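Local coordinates for EF-P arginine 32 rhamnosyl-transferase (Pseudomonas putida KT2440, PDB 5NV8), which belongs to the EarP family of bacterial rhamnosyltransferases, glycosyltransferases of probable GT-B fold, and is modelled with 2'-deoxy-thymidine-beta-L-rhamnose in its pocket, at residues G167-R172 and L274-D279; N213-L218 and S239-E244; C278-V283 and Q356-L361. All blocks are in the same frame, centred on the assembly; numbering follows the deposited sequence.

Contact 1 of 3, residues G167-R172 and L274-D279; sequences GSLLAR and LLWSCD
Helix-to-helix packing joins the start of helix 169-177 to the last turn of helix 268-277, where Trp276 reaches out to Leu169 and Arg172. Leu169 and Arg172 stand three residues apart, so they offer neighbouring points on one side of their helix. The backbones stay well separated, Arg172 CA and Trp276 CA being 10.1 Å apart, and a side chain as long as tryptophan suits a gap of this width. Trp276 CG lies anti to its own carbonyl carbon (chi1 -55°), which carries the indole outward with its six-membered ring leading.

Leu169 meets that ring at its rim, close to the ring plane: the branch CD1 comes 3.5 Å from Trp276 CZ2. This is apolar packing of a buried leucine against a buried aromatic. Further round the rim, the backbone oxygen Arg172 O approaches Trp276 CZ3 at 3.6 Å. The Arg172 guanidinium comes by obliquely, its NH1 4.0 Å from Trp276 CH2 and its plane turned 40° from the indole.

Within its own segment the guanidinium is tethered by one bond. Arg172 NE donates to Ser168 OG at 2.9 Å, a bond lying near the guanidinium plane, and one face of the group rests over Leu169 CA. Ser168, at the N-cap position, thus spends its hydroxyl on the arginine. Gln177 bonds Trp276 O, while Arg291 and Trp294 also touch Leu169. Helix 169-177 thus packs on helices 268-277 and 287-295 through long side chains rather than close backbones, next to the alpha/beta domain of what is probably a GT-B-type enzyme.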
# COMPACT_ATOMS: atom_id res chain seq x y z
N GLY A 167 15.82 -3.72 2.98
CA GLY A 167 16.54 -4.98 3.12
C GLY A 167 15.98 -5.90 4.18
O GLY A 167 15.97 -7.12 4.00
N SER A 168 15.51 -5.35 5.30
CA SER A 168 15.03 -6.15 6.41
C SER A 168 13.51 -6.14 6.55
O SER A 168 12.98 -6.52 7.60
CB SER A 168 15.67 -5.69 7.72
OG SER A 168 15.18 -4.42 8.11
N LEU A 169 12.79 -5.71 5.51
CA LEU A 169 11.34 -5.56 5.63
C LEU A 169 10.66 -6.92 5.80
O LEU A 169 9.87 -7.12 6.73
CB LEU A 169 10.78 -4.83 4.41
CG LEU A 169 9.27 -4.64 4.43
CD1 LEU A 169 8.86 -3.81 5.62
CD2 LEU A 169 8.79 -4.00 3.13
N LEU A 170 10.94 -7.86 4.89
CA LEU A 170 10.33 -9.18 4.97
C LEU A 170 10.65 -9.86 6.30
O LEU A 170 9.78 -10.51 6.90
CB LEU A 170 10.78 -10.05 3.80
CG LEU A 170 10.31 -9.65 2.40
CD1 LEU A 170 10.36 -10.85 1.47
CD2 LEU A 170 8.91 -9.05 2.42
N ALA A 171 11.89 -9.72 6.78
CA ALA A 171 12.25 -10.30 8.06
C ALA A 171 11.49 -9.63 9.21
O ALA A 171 11.03 -10.31 10.13
CB ALA A 171 13.76 -10.21 8.28
N ARG A 172 11.37 -8.30 9.17
CA ARG A 172 10.60 -7.61 10.20
C ARG A 172 9.12 -7.96 10.12
O ARG A 172 8.42 -7.92 11.14
CB ARG A 172 10.79 -6.09 10.07
CG ARG A 172 12.15 -5.59 10.53
CD ARG A 172 12.22 -4.07 10.49
NE ARG A 172 12.59 -3.57 9.17
CZ ARG A 172 11.73 -2.99 8.33
NH1 ARG A 172 10.46 -2.84 8.67
NH2 ARG A 172 12.15 -2.56 7.14
N LEU A 274 0.00 -2.04 10.55
CA LEU A 274 -1.42 -2.17 10.25
C LEU A 274 -1.65 -3.21 9.15
O LEU A 274 -2.46 -4.13 9.31
CB LEU A 274 -2.00 -0.82 9.83
CG LEU A 274 -3.53 -0.74 9.75
CD1 LEU A 274 -4.17 -1.21 11.05
CD2 LEU A 274 -3.97 0.68 9.41
N LEU A 275 -0.93 -3.08 8.03
CA LEU A 275 -1.09 -4.02 6.93
C LEU A 275 -0.78 -5.45 7.37
O LEU A 275 -1.52 -6.38 7.03
CB LEU A 275 -0.20 -3.62 5.75
CG LEU A 275 -0.48 -2.28 5.07
CD1 LEU A 275 0.57 -1.99 4.01
CD2 LEU A 275 -1.88 -2.25 4.47
N TRP A 276 0.30 -5.63 8.13
CA TRP A 276 0.67 -6.96 8.61
C TRP A 276 -0.36 -7.55 9.57
O TRP A 276 -0.39 -8.77 9.74
CB TRP A 276 2.04 -6.91 9.29
CG TRP A 276 3.14 -6.32 8.45
CD1 TRP A 276 3.13 -6.15 7.10
CD2 TRP A 276 4.40 -5.81 8.92
NE1 TRP A 276 4.31 -5.58 6.69
CE2 TRP A 276 5.10 -5.35 7.78
CE3 TRP A 276 4.99 -5.69 10.18
CZ2 TRP A 276 6.38 -4.80 7.87
CZ3 TRP A 276 6.26 -5.14 10.26
CH2 TRP A 276 6.94 -4.70 9.12
N SER A 277 -1.20 -6.72 10.18
CA SER A 277 -2.11 -7.17 11.22
C SER A 277 -3.45 -7.66 10.68
O SER A 277 -4.08 -8.52 11.31
CB SER A 277 -2.34 -6.05 12.23
OG SER A 277 -1.23 -5.91 13.10
N CYS A 278 -3.89 -7.15 9.54
CA CYS A 278 -5.22 -7.43 9.01
C CYS A 278 -5.18 -8.61 8.04
O CYS A 278 -4.15 -8.92 7.44
CB CYS A 278 -5.77 -6.19 8.29
SG CYS A 278 -5.72 -4.67 9.25
N ASP A 279 -6.34 -9.25 7.88
CA ASP A 279 -6.46 -10.38 6.96
C ASP A 279 -6.77 -9.94 5.53
O ASP A 279 -6.70 -10.78 4.62
CB ASP A 279 -7.54 -11.34 7.45
CG ASP A 279 -7.35 -11.73 8.91
OD1 ASP A 279 -6.29 -12.29 9.24
OD2 ASP A 279 -8.26 -11.46 9.72

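Contact 2 of 3, residues N213-L218 and S239-E244; sequences NWLDAL and SQWLGE
Helices 211-220 and 235-242 approach each other where Leu215 and Trp241 face, their CA atoms 8.1 Å apart, and both side chains start out toward the partner helix. They are successive helices of a Rossmann-like alpha/beta domain: strand 199-203, helix 211-220 and strand 225-230 form a beta-alpha-beta unit, and helix 235-242 follows strand 225-230. Helix 235-242 ends soon after the contact: Gly243 N still bonds to Ser239 O, but Gly243 itself has positive phi, a conformation that a residue without a side chain adopts easily.

Trp241 fills the space between the helices. Its CG is anti to the backbone N (chi1 -178°), which extends the indole towards helix 211-220. Leu215 lies over one face of it: CB sits 3.7 Å from the centroid of the Trp241 six-membered ring, close to the ring normal, in a CH-pi contact. The branch CD1 of Leu215 continues over the same ring system, 3.8 Å from Trp241 CD2. A leucine suits the place because its CB and branch together blanket the indole, while Leu227 of strand 225-230 touches Leu215 from the sheet.

Asp216, next along the helix but exposed, serves the polar edge. The side chains of Asp216 and Trp241 lie alongside each other, pointing opposite ways, and Asp216 places its acceptor almost in the plane of the indole, at the NE1 edge. The bond is bent and reaches the oxygen from above the carboxylate plane, 50° out of it: Trp241 NE1 donates to Asp216 OD1 at 2.6 Å, with an N-H...O angle of 144°.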
# COMPACT_ATOMS: atom_id res chain seq x y z
N ASN A 213 -22.19 -0.71 -1.26
CA ASN A 213 -22.52 -2.10 -1.54
C ASN A 213 -21.61 -3.06 -0.79
O ASN A 213 -22.04 -4.13 -0.35
CB ASN A 213 -22.46 -2.37 -3.05
CG ASN A 213 -23.57 -1.68 -3.82
OD1 ASN A 213 -24.62 -1.35 -3.25
ND2 ASN A 213 -23.35 -1.46 -5.11
N TRP A 214 -20.33 -2.68 -0.62
CA TRP A 214 -19.40 -3.54 0.11
C TRP A 214 -19.74 -3.58 1.60
O TRP A 214 -19.78 -4.65 2.21
CB TRP A 214 -17.97 -3.06 -0.10
CG TRP A 214 -16.94 -4.07 0.28
CD1 TRP A 214 -17.12 -5.42 0.40
CD2 TRP A 214 -15.56 -3.83 0.60
NE1 TRP A 214 -15.95 -6.03 0.77
CE2 TRP A 214 -14.97 -5.07 0.89
CE3 TRP A 214 -14.77 -2.68 0.65
CZ2 TRP A 214 -13.63 -5.20 1.24
CZ3 TRP A 214 -13.44 -2.81 1.00
CH2 TRP A 214 -12.88 -4.06 1.29
N LEU A 215 -19.98 -2.41 2.20
CA LEU A 215 -20.32 -2.37 3.61
C LEU A 215 -21.66 -3.04 3.89
O LEU A 215 -21.87 -3.58 4.98
CB LEU A 215 -20.35 -0.92 4.11
CG LEU A 215 -19.11 -0.07 3.83
CD1 LEU A 215 -19.29 1.32 4.43
CD2 LEU A 215 -17.85 -0.73 4.36
N ASP A 216 -22.58 -3.03 2.92
CA ASP A 216 -23.81 -3.80 3.07
C ASP A 216 -23.52 -5.29 3.06
O ASP A 216 -24.18 -6.06 3.77
CB ASP A 216 -24.80 -3.44 1.95
CG ASP A 216 -25.40 -2.05 2.13
OD1 ASP A 216 -25.39 -1.54 3.26
OD2 ASP A 216 -25.88 -1.49 1.12
N ALA A 217 -22.54 -5.72 2.26
CA ALA A 217 -22.17 -7.13 2.24
C ALA A 217 -21.54 -7.56 3.55
O ALA A 217 -21.87 -8.62 4.09
CB ALA A 217 -21.23 -7.41 1.07
N LEU A 218 -20.62 -6.74 4.09
CA LEU A 218 -19.98 -7.08 5.36
C LEU A 218 -20.98 -7.08 6.51
O LEU A 218 -20.95 -7.97 7.36
CB LEU A 218 -18.84 -6.09 5.64
CG LEU A 218 -17.73 -5.99 4.59
CD1 LEU A 218 -16.64 -5.02 5.03
CD2 LEU A 218 -17.14 -7.36 4.30
N SER A 239 -19.48 7.92 6.29
CA SER A 239 -20.50 8.59 7.09
C SER A 239 -21.85 8.57 6.38
O SER A 239 -22.88 8.35 7.02
CB SER A 239 -20.06 10.02 7.41
OG SER A 239 -18.72 10.05 7.86
N GLN A 240 -21.86 8.81 5.07
CA GLN A 240 -23.10 8.78 4.31
C GLN A 240 -23.75 7.40 4.33
O GLN A 240 -24.96 7.29 4.09
CB GLN A 240 -22.86 9.21 2.87
CG GLN A 240 -22.13 10.54 2.72
CD GLN A 240 -21.49 10.70 1.35
OE1 GLN A 240 -21.97 10.16 0.36
NE2 GLN A 240 -20.40 11.46 1.30
N TRP A 241 -22.98 6.35 4.60
CA TRP A 241 -23.56 5.01 4.68
C TRP A 241 -24.16 4.73 6.05
O TRP A 241 -25.26 4.19 6.15
CB TRP A 241 -22.50 3.96 4.35
CG TRP A 241 -23.03 2.56 4.37
CD1 TRP A 241 -23.72 1.93 3.38
CD2 TRP A 241 -22.93 1.62 5.45
NE1 TRP A 241 -24.05 0.65 3.77
CE2 TRP A 241 -23.57 0.44 5.03
CE3 TRP A 241 -22.35 1.66 6.72
CZ2 TRP A 241 -23.66 -0.69 5.84
CZ3 TRP A 241 -22.43 0.54 7.52
CH2 TRP A 241 -23.08 -0.62 7.08
N LEU A 242 -23.46 5.11 7.12
CA LEU A 242 -23.98 4.89 8.46
C LEU A 242 -25.15 5.82 8.77
O LEU A 242 -26.04 5.45 9.55
CB LEU A 242 -22.87 5.07 9.50
CG LEU A 242 -21.80 3.98 9.49
CD1 LEU A 242 -20.47 4.54 9.95
CD2 LEU A 242 -22.22 2.80 10.36
N GLY A 243 -25.17 7.01 8.18
CA GLY A 243 -26.30 7.90 8.27
C GLY A 243 -26.35 8.80 9.49
O GLY A 243 -27.27 9.62 9.60
N GLU A 244 -25.40 8.67 10.41
CA GLU A 244 -25.39 9.50 11.61
C GLU A 244 -24.48 10.71 11.37
O GLU A 244 -24.19 11.08 10.22
CB GLU A 244 -24.97 8.65 12.81
CG GLU A 244 -25.25 7.16 12.64
CD GLU A 244 -25.34 6.42 13.96
OE1 GLU A 244 -24.42 6.56 14.80
OE2 GLU A 244 -26.32 5.68 14.17

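Contact 3 of 3, residues C278-V283 and Q356-L361; sequences CDFNAV and QHWPEL
Phe280 and Trp358 bring their rings together obliquely, with planes at 48° and centroids 5.8 Å apart. The rim of the indole does the touching: CH2 of Trp358 approaches CD1 of Phe280 to 3.6 Å, and the phenyl carbon lies near the plane of the indole. Also at that rim, near its plane, is the backbone oxygen of Asp279, with Asp279 O 3.9 Å from Trp358 CZ2. The benzene side of the indole therefore meets an aromatic neighbour and a carbonyl together.

The pyrrole side is satisfied by water. Trp358 NE1 donates to a water 2.6 Å away, and the same water donates to Asp279 O at 2.9 Å, so a single molecule bridges the indole N-H to the main chain just before the strand. Tryptophan suits this position because its large apolar surface packs against Phe280 while its one polar atom remains within reach of the bridge. The side chain of Trp358, with chi1 -147° off a staggered position, ends near Phe280. Phe280 holds CG anti to its backbone N (chi1 -172°), which sends its ring towards helix 358-373.

Neighbours extend the contact: Trp351 meets Phe280 edge-to-face, and Arg355 makes a cation-pi contact with Trp358. Pro298 touches both side chains. Strand 280-284 runs between strands 199-203 and 299-302, with main-chain bonds from Phe280 to Leu200 and Ser202 and from Asn281 to Leu300, and the first turn of helix 358-373 packs beside the start of this inner strand.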
# COMPACT_ATOMS: atom_id res chain seq x y z
N CYS A 278 -3.89 -7.15 9.54
CA CYS A 278 -5.22 -7.43 9.01
C CYS A 278 -5.18 -8.61 8.04
O CYS A 278 -4.15 -8.92 7.44
CB CYS A 278 -5.77 -6.19 8.29
SG CYS A 278 -5.72 -4.67 9.25
N ASP A 279 -6.34 -9.25 7.88
CA ASP A 279 -6.46 -10.38 6.96
C ASP A 279 -6.77 -9.94 5.53
O ASP A 279 -6.70 -10.78 4.62
CB ASP A 279 -7.54 -11.34 7.45
CG ASP A 279 -7.35 -11.73 8.91
OD1 ASP A 279 -6.29 -12.29 9.24
OD2 ASP A 279 -8.26 -11.46 9.72
N PHE A 280 -7.11 -8.67 5.32
CA PHE A 280 -7.38 -8.14 3.99
C PHE A 280 -7.08 -6.64 4.01
O PHE A 280 -7.57 -5.93 4.89
CB PHE A 280 -8.83 -8.40 3.57
CG PHE A 280 -9.11 -8.04 2.14
CD1 PHE A 280 -8.67 -8.85 1.10
CD2 PHE A 280 -9.84 -6.90 1.83
CE1 PHE A 280 -8.93 -8.52 -0.22
CE2 PHE A 280 -10.11 -6.57 0.51
CZ PHE A 280 -9.66 -7.38 -0.51
N ASN A 281 -6.29 -6.18 3.05
CA ASN A 281 -5.83 -4.79 3.02
C ASN A 281 -6.24 -4.14 1.71
O ASN A 281 -5.78 -4.55 0.64
CB ASN A 281 -4.31 -4.72 3.21
CG ASN A 281 -3.87 -5.21 4.57
OD1 ASN A 281 -4.12 -4.57 5.59
ND2 ASN A 281 -3.18 -6.35 4.59
N ALA A 282 -7.09 -3.12 1.79
CA ALA A 282 -7.50 -2.35 0.63
C ALA A 282 -6.66 -1.08 0.57
O ALA A 282 -6.81 -0.19 1.41
CB ALA A 282 -8.99 -2.02 0.70
N VAL A 283 -5.77 -1.00 -0.42
CA VAL A 283 -4.86 0.13 -0.55
C VAL A 283 -5.17 0.89 -1.84
O VAL A 283 -6.14 0.58 -2.54
CB VAL A 283 -3.39 -0.31 -0.52
CG1 VAL A 283 -2.94 -0.55 0.92
CG2 VAL A 283 -3.20 -1.56 -1.37
N GLN A 356 -15.23 -17.39 -1.16
CA GLN A 356 -15.35 -18.82 -1.41
C GLN A 356 -14.00 -19.48 -1.68
O GLN A 356 -13.92 -20.72 -1.67
CB GLN A 356 -16.28 -19.08 -2.60
CG GLN A 356 -17.61 -18.36 -2.54
CD GLN A 356 -18.37 -18.64 -1.25
OE1 GLN A 356 -18.48 -17.78 -0.38
NE2 GLN A 356 -18.89 -19.86 -1.13
N HIS A 357 -12.96 -18.70 -1.93
CA HIS A 357 -11.65 -19.22 -2.30
C HIS A 357 -10.56 -18.60 -1.44
O HIS A 357 -9.45 -18.34 -1.91
CB HIS A 357 -11.37 -18.98 -3.78
CG HIS A 357 -12.46 -19.43 -4.69
ND1 HIS A 357 -12.74 -20.77 -4.91
CD2 HIS A 357 -13.35 -18.74 -5.44
CE1 HIS A 357 -13.75 -20.87 -5.75
NE2 HIS A 357 -14.14 -19.65 -6.09
N TRP A 358 -10.85 -18.35 -0.17
CA TRP A 358 -9.89 -17.64 0.68
C TRP A 358 -8.58 -18.40 0.89
O TRP A 358 -7.52 -17.75 0.83
CB TRP A 358 -10.54 -17.29 2.02
CG TRP A 358 -10.03 -16.00 2.57
CD1 TRP A 358 -9.23 -15.84 3.67
CD2 TRP A 358 -10.27 -14.69 2.05
NE1 TRP A 358 -8.96 -14.51 3.86
CE2 TRP A 358 -9.58 -13.78 2.88
CE3 TRP A 358 -10.99 -14.19 0.96
CZ2 TRP A 358 -9.61 -12.40 2.66
CZ3 TRP A 358 -11.02 -12.82 0.75
CH2 TRP A 358 -10.33 -11.95 1.59
N PRO A 359 -8.56 -19.71 1.14
CA PRO A 359 -7.26 -20.40 1.24
C PRO A 359 -6.40 -20.26 -0.01
O PRO A 359 -5.18 -20.11 0.10
CB PRO A 359 -7.66 -21.86 1.50
CG PRO A 359 -8.96 -21.76 2.18
CD PRO A 359 -9.67 -20.61 1.53
N GLU A 360 -7.01 -20.31 -1.19
CA GLU A 360 -6.25 -20.11 -2.42
C GLU A 360 -5.73 -18.68 -2.52
O GLU A 360 -4.58 -18.46 -2.92
CB GLU A 360 -7.11 -20.45 -3.64
CG GLU A 360 -6.84 -21.82 -4.24
CD GLU A 360 -7.06 -21.85 -5.74
OE1 GLU A 360 -8.23 -21.83 -6.18
OE2 GLU A 360 -6.06 -21.90 -6.48
N LEU A 361 -6.56 -17.70 -2.16
CA LEU A 361 -6.13 -16.30 -2.26
C LEU A 361 -5.08 -15.97 -1.21
O LEU A 361 -4.16 -15.18 -1.47
CB LEU A 361 -7.34 -15.37 -2.13
CG LEU A 361 -8.44 -15.56 -3.18
CD1 LEU A 361 -9.45 -14.42 -3.11
CD2 LEU A 361 -7.85 -15.66 -4.57
O HOH W 1 -6.78 -13.71 4.94

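Contacts 1 and 3 share Cys278 and Asp279, the turn by which helix 268-277 passes into strand 280-284, and their centres are 15 Å apart. A probable hydrogen bond of 3.0 Å between Leu275 O and Asn281 ND2 ties that helix to the strand. Contact 2 lies farther out, 20 Å between centres from contact 3 and 29 Å from contact 1, yet it reaches contact 3 through Trp214, whose CH2 packs 3.8 Å from Phe280 CE2. Contact 1 stands off from the ligand: the Leu169 side chain is about 12 Å from the bound 2'-deoxy-thymidine-beta-L-rhamnose. Contacts 2 and 3 belong to the six-stranded sheet and its helices, while contact 1 joins helix 268-277 to helix 169-177.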